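Local structure of xylose isomerase-like TIM barrel domain-containing protein (Thermus thermophilus, 3AYV) at residues L44-F58 and L82-H96. The protein is a zinc-binding TIM-barrel protein of uncertain function, possibly involved in protection against oxidative stress and perhaps related in activity to apurinic/apyrimidinic endonucleases. Residues are numbered along the deposited sequence; the frame is centred on the assembly and turned at random.
Sequences LRRRFSGKLSVHLPF and LDRAAELGADRAVFH. With ZN (zinc ion), chain E.
His55 and His96 turn their NE2 atoms to one zinc ion, at 2.3 Å for His55 NE2 and 2.4 Å for His96 NE2; two waters and Glu136 complete the site. The His55 ring meets His96 NE2 at its edge, the two ring planes standing 77° apart. On its far side His55 ND1 donates to Leu56 O (2.8 Å), within the ring plane and on a carbonyl lone pair, which fixes the ring's rotation and probably makes NE2 a better metal ligand. Phe58 covers one face of the His96 ring: its CB makes a CH-pi contact there, and Phe58 CD1 lies 3.5 Å from His96 CE1. These ligands sit at the C-terminal ends of parallel neighbours in the eight-stranded TIM barrel, strands 52-55 and 92-96, joined through helix 68-87 as a beta-alpha-beta unit. Backbone bonds tie the strands in register, Val54 N to Arg92 O, Val94 N to Val54 O and Leu56 N to Val94 O, while Asp91 N donates to Leu52 O at the start of the pairing. Val54 faces the helix layer. From its CB, CG2, set between backbone N and carbonyl carbon, touches the methyls of Ala85 and Ala93, 3.6 Å from each CB; CG1, beside the backbone N (chi1 -57°), rests on Ala90 CB and, more loosely, Leu88 CD1. Leu56 CD1 extends this layer over Ala93 and Phe95. Where helix 68-87 ends in a Schellman motif at Gly89, Leu88 CD2 packs against Leu44 CD2 (3.9 Å), and a water links Arg45 NH2 to Glu87 OE2.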
ATOM      1  N   LEU A  44       3.323  12.050  16.713  1.00 37.71           N
ATOM      2  CA  LEU A  44       3.503  10.666  16.297  1.00 37.76           C
ATOM      3  C   LEU A  44       4.975  10.277  16.289  1.00 38.25           C
ATOM      4  O   LEU A  44       5.341   9.219  16.784  1.00 38.27           O
ATOM      5  CB  LEU A  44       2.872  10.411  14.922  1.00 37.37           C
ATOM      6  CG  LEU A  44       3.029   9.014  14.308  1.00 36.54           C
ATOM      7  CD1 LEU A  44       2.598   7.875  15.254  1.00 33.16           C
ATOM      8  CD2 LEU A  44       2.249   8.963  12.981  1.00 35.23           C
ATOM      9  N   ARG A  45       5.802  11.147  15.727  1.00 39.32           N
ATOM     10  CA  ARG A  45       7.237  10.933  15.631  1.00 41.10           C
ATOM     11  C   ARG A  45       7.897  10.765  17.013  1.00 41.66           C
ATOM     12  O   ARG A  45       8.852  10.007  17.151  1.00 42.02           O
ATOM     13  CB  ARG A  45       7.878  12.084  14.843  1.00 41.47           C
ATOM     14  CG  ARG A  45       9.377  11.932  14.571  1.00 43.47           C
ATOM     15  CD  ARG A  45       9.956  13.157  13.879  1.00 47.32           C
ATOM     16  NE  ARG A  45       9.342  14.418  14.321  1.00 51.14           N
ATOM     17  CZ  ARG A  45       9.656  15.087  15.435  1.00 52.89           C
ATOM     18  NH1 ARG A  45      10.589  14.630  16.268  1.00 52.73           N
ATOM     19  NH2 ARG A  45       9.022  16.227  15.720  1.00 53.94           N
ATOM     20  N   ARG A  46       7.384  11.459  18.024  1.00 42.57           N
ATOM     21  CA  ARG A  46       7.897  11.313  19.391  1.00 43.78           C
ATOM     22  C   ARG A  46       7.407  10.018  20.034  1.00 44.08           C
ATOM     23  O   ARG A  46       8.188   9.282  20.643  1.00 44.37           O
ATOM     24  CB  ARG A  46       7.501  12.511  20.266  1.00 44.07           C
ATOM     25  CG  ARG A  46       8.153  13.846  19.878  1.00 45.97           C
ATOM     26  CD  ARG A  46       7.890  14.936  20.923  1.00 49.32           C
ATOM     27  NE  ARG A  46       6.468  15.282  21.039  1.00 52.29           N
ATOM     28  CZ  ARG A  46       5.641  14.823  21.981  1.00 52.95           C
ATOM     29  NH1 ARG A  46       6.074  13.986  22.912  1.00 53.40           N
ATOM     30  NH2 ARG A  46       4.369  15.200  21.985  1.00 53.69           N
ATOM     31  N   ARG A  47       6.114   9.744  19.872  1.00 44.18           N
ATOM     32  CA  ARG A  47       5.422   8.669  20.589  1.00 44.26           C
ATOM     33  C   ARG A  47       5.624   7.267  19.990  1.00 43.76           C
ATOM     34  O   ARG A  47       5.209   6.270  20.582  1.00 44.16           O
ATOM     35  CB  ARG A  47       3.932   9.012  20.704  1.00 44.61           C
ATOM     36  CG  ARG A  47       3.196   8.317  21.835  1.00 46.49           C
ATOM     37  CD  ARG A  47       2.210   9.246  22.545  1.00 49.61           C
ATOM     38  NE  ARG A  47       1.019   9.577  21.760  1.00 51.04           N
ATOM     39  CZ  ARG A  47      -0.056   8.791  21.628  1.00 52.42           C
ATOM     40  NH1 ARG A  47      -0.098   7.590  22.203  1.00 52.00           N
ATOM     41  NH2 ARG A  47      -1.095   9.198  20.899  1.00 52.08           N
ATOM     42  N   PHE A  48       6.269   7.187  18.828  1.00 43.15           N
ATOM     43  CA  PHE A  48       6.546   5.901  18.192  1.00 42.01           C
ATOM     44  C   PHE A  48       7.946   5.872  17.610  1.00 41.71           C
ATOM     45  O   PHE A  48       8.384   6.805  16.933  1.00 42.16           O
ATOM     46  CB  PHE A  48       5.504   5.566  17.100  1.00 42.08           C
ATOM     47  CG  PHE A  48       5.772   4.261  16.365  1.00 40.37           C
ATOM     48  CD1 PHE A  48       5.350   3.041  16.898  1.00 39.68           C
ATOM     49  CD2 PHE A  48       6.437   4.254  15.142  1.00 38.16           C
ATOM     50  CE1 PHE A  48       5.599   1.838  16.223  1.00 38.26           C
ATOM     51  CE2 PHE A  48       6.687   3.058  14.464  1.00 37.07           C
ATOM     52  CZ  PHE A  48       6.267   1.853  15.004  1.00 37.19           C
ATOM     53  N   SER A  49       8.648   4.789  17.895  1.00 40.70           N
ATOM     54  CA  SER A  49       9.922   4.506  17.257  1.00 40.17           C
ATOM     55  C   SER A  49       9.931   2.998  17.087  1.00 38.93           C
ATOM     56  O   SER A  49       9.608   2.254  18.011  1.00 40.07           O
ATOM     57  CB  SER A  49      11.099   5.001  18.105  1.00 40.62           C
ATOM     58  OG  SER A  49      11.128   4.339  19.350  1.00 40.70           O
ATOM     59  N   GLY A  50      10.296   2.558  15.897  1.00 37.35           N
ATOM     60  CA  GLY A  50       9.955   1.221  15.406  1.00 33.86           C
ATOM     61  C   GLY A  50       9.728   1.467  13.927  1.00 31.48           C
ATOM     62  O   GLY A  50       9.688   2.628  13.505  1.00 31.57           O
ATOM     63  N   LYS A  51       9.600   0.406  13.138  1.00 28.53           N
ATOM     64  CA  LYS A  51       9.570   0.562  11.682  1.00 25.68           C
ATOM     65  C   LYS A  51       8.271   1.232  11.235  1.00 23.24           C
ATOM     66  O   LYS A  51       7.186   0.875  11.691  1.00 22.08           O
ATOM     67  CB  LYS A  51       9.830  -0.768  10.977  1.00 26.27           C
ATOM     68  CG  LYS A  51      11.309  -1.230  11.112  1.00 28.26           C
ATOM     69  CD  LYS A  51      11.527  -2.651  10.600  1.00 31.59           C
ATOM     70  CE  LYS A  51      13.007  -3.026  10.646  1.00 34.11           C
ATOM     71  NZ  LYS A  51      13.178  -4.501  10.817  1.00 37.82           N
ATOM     72  N   LEU A  52       8.410   2.227  10.364  1.00 21.06           N
ATOM     73  CA  LEU A  52       7.251   2.988   9.913  1.00 19.09           C
ATOM     74  C   LEU A  52       7.291   3.202   8.400  1.00 16.99           C
ATOM     75  O   LEU A  52       8.332   3.538   7.824  1.00 16.43           O
ATOM     76  CB  LEU A  52       7.155   4.323  10.653  1.00 18.48           C
ATOM     77  CG  LEU A  52       5.946   5.231  10.328  1.00 19.26           C
ATOM     78  CD1 LEU A  52       5.549   6.049  11.526  1.00 20.31           C
ATOM     79  CD2 LEU A  52       6.196   6.161   9.088  1.00 19.64           C
ATOM     80  N   SER A  53       6.139   2.997   7.779  1.00 15.63           N
ATOM     81  CA  SER A  53       5.943   3.306   6.373  1.00 14.03           C
ATOM     82  C   SER A  53       4.648   4.114   6.312  1.00 13.53           C
ATOM     83  O   SER A  53       3.957   4.256   7.317  1.00 12.43           O
ATOM     84  CB  SER A  53       5.869   2.030   5.525  1.00 13.60           C
ATOM     85  OG  SER A  53       4.984   1.056   6.073  1.00 15.13           O
ATOM     86  N   VAL A  54       4.330   4.685   5.151  1.00 13.42           N
ATOM     87  CA  VAL A  54       3.075   5.441   5.053  1.00 11.85           C
ATOM     88  C   VAL A  54       2.277   4.972   3.849  1.00 12.25           C
ATOM     89  O   VAL A  54       2.837   4.454   2.883  1.00 11.62           O
ATOM     90  CB  VAL A  54       3.260   6.984   4.926  1.00 12.72           C
ATOM     91  CG1 VAL A  54       4.070   7.561   6.095  1.00 12.22           C
ATOM     92  CG2 VAL A  54       3.903   7.328   3.593  1.00 13.76           C
ATOM     93  N   HIS A  55       0.959   5.153   3.931  1.00 11.12           N
ATOM     94  CA  HIS A  55       0.099   5.044   2.739  1.00 11.84           C
ATOM     95  C   HIS A  55      -0.249   6.455   2.316  1.00 11.69           C
ATOM     96  O   HIS A  55      -0.829   7.225   3.087  1.00 11.83           O
ATOM     97  CB  HIS A  55      -1.176   4.260   3.068  1.00 12.48           C
ATOM     98  CG  HIS A  55      -1.877   3.751   1.850  1.00 13.26           C
ATOM     99  ND1 HIS A  55      -2.281   4.580   0.817  1.00 15.58           N
ATOM    100  CD2 HIS A  55      -2.211   2.494   1.478  1.00 17.48           C
ATOM    101  CE1 HIS A  55      -2.841   3.847  -0.133  1.00 16.25           C
ATOM    102  NE2 HIS A  55      -2.823   2.582   0.251  1.00 17.53           N
ATOM    103  N   LEU A  56       0.159   6.830   1.099  1.00 11.37           N
ATOM    104  CA  LEU A  56      -0.100   8.146   0.563  1.00  9.99           C
ATOM    105  C   LEU A  56      -1.592   8.303   0.278  1.00 10.86           C
ATOM    106  O   LEU A  56      -2.305   7.312   0.226  1.00 11.05           O
ATOM    107  CB  LEU A  56       0.738   8.389  -0.695  1.00  9.25           C
ATOM    108  CG  LEU A  56       2.251   8.369  -0.452  1.00 10.59           C
ATOM    109  CD1 LEU A  56       2.993   8.397  -1.752  1.00 12.19           C
ATOM    110  CD2 LEU A  56       2.664   9.607   0.404  1.00  9.93           C
ATOM    111  N   PRO A  57      -2.076   9.547   0.201  1.00 11.51           N
ATOM    112  CA  PRO A  57      -3.503   9.750  -0.131  1.00 11.18           C
ATOM    113  C   PRO A  57      -3.871   9.036  -1.433  1.00 11.12           C
ATOM    114  O   PRO A  57      -2.995   8.867  -2.316  1.00 11.54           O
ATOM    115  CB  PRO A  57      -3.591  11.272  -0.316  1.00 10.00           C
ATOM    116  CG  PRO A  57      -2.491  11.798   0.651  1.00 12.68           C
ATOM    117  CD  PRO A  57      -1.377  10.832   0.427  1.00 11.16           C
ATOM    118  N   PHE A  58      -5.141   8.624  -1.562  1.00 11.57           N
ATOM    119  CA  PHE A  58      -5.582   7.966  -2.786  1.00 12.24           C
ATOM    120  C   PHE A  58      -7.049   8.221  -3.156  1.00 11.56           C
ATOM    121  O   PHE A  58      -7.406   8.069  -4.326  1.00 10.47           O
ATOM    122  CB  PHE A  58      -5.368   6.450  -2.705  1.00 11.79           C
ATOM    123  CG  PHE A  58      -6.227   5.778  -1.674  1.00 14.98           C
ATOM    124  CD1 PHE A  58      -7.468   5.217  -2.029  1.00 16.02           C
ATOM    125  CD2 PHE A  58      -5.808   5.708  -0.342  1.00 19.16           C
ATOM    126  CE1 PHE A  58      -8.266   4.609  -1.078  1.00 19.46           C
ATOM    127  CE2 PHE A  58      -6.606   5.092   0.638  1.00 20.27           C
ATOM    128  CZ  PHE A  58      -7.834   4.542   0.271  1.00 20.23           C
ATOM    129  N   LEU A  82       4.657  12.745   0.633  1.00 13.09           N
ATOM    130  CA  LEU A  82       6.063  12.291   0.688  1.00 14.02           C
ATOM    131  C   LEU A  82       6.865  13.157   1.677  1.00 15.05           C
ATOM    132  O   LEU A  82       7.672  12.630   2.444  1.00 15.34           O
ATOM    133  CB  LEU A  82       6.734  12.274  -0.695  1.00 13.75           C
ATOM    134  CG  LEU A  82       6.427  11.076  -1.609  1.00 13.29           C
ATOM    135  CD1 LEU A  82       6.981  11.339  -2.995  1.00 13.51           C
ATOM    136  CD2 LEU A  82       6.946   9.719  -1.047  1.00 12.97           C
ATOM    137  N   ASP A  83       6.641  14.466   1.662  1.00 16.35           N
ATOM    138  CA  ASP A  83       7.255  15.359   2.689  1.00 18.40           C
ATOM    139  C   ASP A  83       6.977  14.876   4.113  1.00 18.16           C
ATOM    140  O   ASP A  83       7.895  14.764   4.950  1.00 17.97           O
ATOM    141  CB  ASP A  83       6.768  16.795   2.535  1.00 19.39           C
ATOM    142  CG  ASP A  83       7.321  17.480   1.306  1.00 24.77           C
ATOM    143  OD1 ASP A  83       8.382  17.059   0.787  1.00 30.76           O
ATOM    144  OD2 ASP A  83       6.681  18.452   0.846  1.00 28.77           O
ATOM    145  N   ARG A  84       5.712  14.597   4.399  1.00 16.84           N
ATOM    146  CA  ARG A  84       5.315  14.072   5.702  1.00 17.15           C
ATOM    147  C   ARG A  84       5.911  12.707   6.037  1.00 16.69           C
ATOM    148  O   ARG A  84       6.280  12.448   7.194  1.00 16.74           O
ATOM    149  CB  ARG A  84       3.779  14.035   5.810  1.00 17.20           C
ATOM    150  CG  ARG A  84       3.127  15.412   5.844  1.00 18.75           C
ATOM    151  CD  ARG A  84       3.612  16.289   7.021  1.00 19.89           C
ATOM    152  NE  ARG A  84       2.700  17.410   7.269  1.00 20.59           N
ATOM    153  CZ  ARG A  84       2.929  18.378   8.148  1.00 24.81           C
ATOM    154  NH1 ARG A  84       4.077  18.393   8.848  1.00 23.00           N
ATOM    155  NH2 ARG A  84       2.022  19.338   8.323  1.00 22.81           N
ATOM    156  N   ALA A  85       5.982  11.820   5.042  1.00 15.81           N
ATOM    157  CA  ALA A  85       6.598  10.510   5.195  1.00 16.40           C
ATOM    158  C   ALA A  85       8.038  10.663   5.675  1.00 17.23           C
ATOM    159  O   ALA A  85       8.469   9.982   6.615  1.00 18.07           O
ATOM    160  CB  ALA A  85       6.554   9.744   3.851  1.00 15.83           C
ATOM    161  N   ALA A  86       8.766  11.583   5.047  1.00 17.82           N
ATOM    162  CA  ALA A  86      10.186  11.815   5.366  1.00 19.07           C
ATOM    163  C   ALA A  86      10.327  12.365   6.780  1.00 19.89           C
ATOM    164  O   ALA A  86      11.233  11.961   7.520  1.00 20.75           O
ATOM    165  CB  ALA A  86      10.811  12.774   4.353  1.00 18.30           C
ATOM    166  N   GLU A  87       9.423  13.267   7.150  1.00 20.41           N
ATOM    167  CA  GLU A  87       9.365  13.831   8.483  1.00 22.16           C
ATOM    168  C   GLU A  87       9.138  12.751   9.555  1.00 22.13           C
ATOM    169  O   GLU A  87       9.717  12.816  10.657  1.00 22.47           O
ATOM    170  CB  GLU A  87       8.291  14.926   8.547  1.00 22.57           C
ATOM    171  CG  GLU A  87       7.998  15.441   9.953  1.00 27.44           C
ATOM    172  CD  GLU A  87       6.977  16.576   9.991  1.00 31.59           C
ATOM    173  OE1 GLU A  87       6.356  16.888   8.937  1.00 30.53           O
ATOM    174  OE2 GLU A  87       6.809  17.154  11.092  1.00 33.62           O
ATOM    175  N   LEU A  88       8.313  11.759   9.235  1.00 20.69           N
ATOM    176  CA  LEU A  88       8.052  10.656  10.143  1.00 20.23           C
ATOM    177  C   LEU A  88       9.137   9.592  10.084  1.00 20.09           C
ATOM    178  O   LEU A  88       9.052   8.593  10.800  1.00 21.26           O
ATOM    179  CB  LEU A  88       6.687  10.019   9.836  1.00 20.59           C
ATOM    180  CG  LEU A  88       5.444  10.891  10.043  1.00 20.61           C
ATOM    181  CD1 LEU A  88       4.268  10.186   9.382  1.00 20.38           C
ATOM    182  CD2 LEU A  88       5.176  11.121  11.536  1.00 19.80           C
ATOM    183  N   GLY A  89      10.156   9.798   9.246  1.00 19.32           N
ATOM    184  CA  GLY A  89      11.206   8.795   9.051  1.00 17.89           C
ATOM    185  C   GLY A  89      10.741   7.498   8.397  1.00 17.99           C
ATOM    186  O   GLY A  89      11.257   6.419   8.695  1.00 16.89           O
ATOM    187  N   ALA A  90       9.757   7.593   7.499  1.00 16.85           N
ATOM    188  CA  ALA A  90       9.249   6.408   6.798  1.00 16.58           C
ATOM    189  C   ALA A  90      10.283   5.797   5.900  1.00 16.08           C
ATOM    190  O   ALA A  90      11.047   6.519   5.241  1.00 17.23           O
ATOM    191  CB  ALA A  90       7.983   6.780   5.961  1.00 16.65           C
ATOM    192  N   ASP A  91      10.320   4.475   5.855  1.00 15.40           N
ATOM    193  CA  ASP A  91      11.212   3.794   4.919  1.00 16.16           C
ATOM    194  C   ASP A  91      10.574   3.691   3.532  1.00 15.41           C
ATOM    195  O   ASP A  91      11.267   3.804   2.518  1.00 13.89           O
ATOM    196  CB  ASP A  91      11.725   2.435   5.442  1.00 16.70           C
ATOM    197  CG  ASP A  91      10.601   1.400   5.714  1.00 19.96           C
ATOM    198  OD1 ASP A  91       9.383   1.703   5.600  1.00 19.96           O
ATOM    199  OD2 ASP A  91      10.965   0.246   6.039  1.00 22.08           O
ATOM    200  N   ARG A  92       9.245   3.545   3.518  1.00 14.84           N
ATOM    201  CA  ARG A  92       8.501   3.312   2.262  1.00 13.64           C
ATOM    202  C   ARG A  92       7.214   4.129   2.246  1.00 13.14           C
ATOM    203  O   ARG A  92       6.670   4.475   3.311  1.00 12.45           O
ATOM    204  CB  ARG A  92       8.139   1.822   2.165  1.00 13.63           C
ATOM    205  CG  ARG A  92       9.337   0.906   2.025  1.00 15.09           C
ATOM    206  CD  ARG A  92       9.070  -0.511   2.529  1.00 19.30           C
ATOM    207  NE  ARG A  92      10.223  -1.351   2.193  1.00 20.10           N
ATOM    208  CZ  ARG A  92      10.171  -2.641   1.877  1.00 23.15           C
ATOM    209  NH1 ARG A  92       9.016  -3.283   1.830  1.00 19.71           N
ATOM    210  NH2 ARG A  92      11.301  -3.288   1.587  1.00 23.33           N
ATOM    211  N   ALA A  93       6.718   4.428   1.033  1.00 12.76           N
ATOM    212  CA  ALA A  93       5.438   5.135   0.877  1.00 12.42           C
ATOM    213  C   ALA A  93       4.685   4.413  -0.213  1.00 12.11           C
ATOM    214  O   ALA A  93       5.234   4.171  -1.311  1.00 12.85           O
ATOM    215  CB  ALA A  93       5.642   6.625   0.492  1.00 11.62           C
ATOM    216  N   VAL A  94       3.431   4.082   0.072  1.00 12.00           N
ATOM    217  CA  VAL A  94       2.638   3.251  -0.846  1.00 11.25           C
ATOM    218  C   VAL A  94       1.570   4.130  -1.481  1.00 10.68           C
ATOM    219  O   VAL A  94       0.992   4.995  -0.806  1.00 11.54           O
ATOM    220  CB  VAL A  94       1.932   2.108  -0.073  1.00 11.88           C
ATOM    221  CG1 VAL A  94       1.079   1.261  -1.027  1.00 13.96           C
ATOM    222  CG2 VAL A  94       2.973   1.206   0.637  1.00 12.30           C
ATOM    223  N   PHE A  95       1.283   3.891  -2.770  1.00  9.96           N
ATOM    224  CA  PHE A  95       0.272   4.689  -3.466  1.00 10.75           C
ATOM    225  C   PHE A  95      -0.426   3.797  -4.501  1.00 10.20           C
ATOM    226  O   PHE A  95       0.067   2.701  -4.850  1.00 10.30           O
ATOM    227  CB  PHE A  95       0.898   5.954  -4.110  1.00 11.20           C
ATOM    228  CG  PHE A  95       1.686   5.657  -5.359  1.00 12.64           C
ATOM    229  CD1 PHE A  95       2.996   5.184  -5.267  1.00 14.46           C
ATOM    230  CD2 PHE A  95       1.119   5.833  -6.626  1.00 14.36           C
ATOM    231  CE1 PHE A  95       3.722   4.867  -6.408  1.00 13.91           C
ATOM    232  CE2 PHE A  95       1.844   5.525  -7.792  1.00 13.70           C
ATOM    233  CZ  PHE A  95       3.153   5.043  -7.678  1.00 15.39           C
ATOM    234  N   HIS A  96      -1.605   4.234  -4.946  1.00 10.49           N
ATOM    235  CA  HIS A  96      -2.367   3.502  -5.967  1.00 10.86           C
ATOM    236  C   HIS A  96      -2.144   4.116  -7.341  1.00 10.34           C
ATOM    237  O   HIS A  96      -1.764   5.284  -7.430  1.00 10.88           O
ATOM    238  CB  HIS A  96      -3.876   3.652  -5.685  1.00 10.65           C
ATOM    239  CG  HIS A  96      -4.336   2.952  -4.449  1.00 13.99           C
ATOM    240  ND1 HIS A  96      -5.668   2.904  -4.092  1.00 16.52           N
ATOM    241  CD2 HIS A  96      -3.668   2.256  -3.504  1.00 17.66           C
ATOM    242  CE1 HIS A  96      -5.796   2.229  -2.963  1.00 17.17           C
ATOM    243  NE2 HIS A  96      -4.598   1.836  -2.579  1.00 18.45           N
TER
HETATM  244 ZN    ZN E 255      -3.822   0.710  -0.620  1.00 67.65          ZN
HETATM  245  O   HOH W   1       7.973  16.810  13.334  1.00 49.81           O
HETATM  246  O   HOH W   2      10.963   3.667   9.761  1.00 30.63           O
HETATM  247  O   HOH W   3      -2.532   7.051  -4.471  1.00 11.84           O
HETATM  248  O   HOH W   4      -4.107  -0.315   1.194  1.00 27.13           O
HETATM  249  O   HOH W   5      -6.170   1.046   0.027  1.00 30.78           O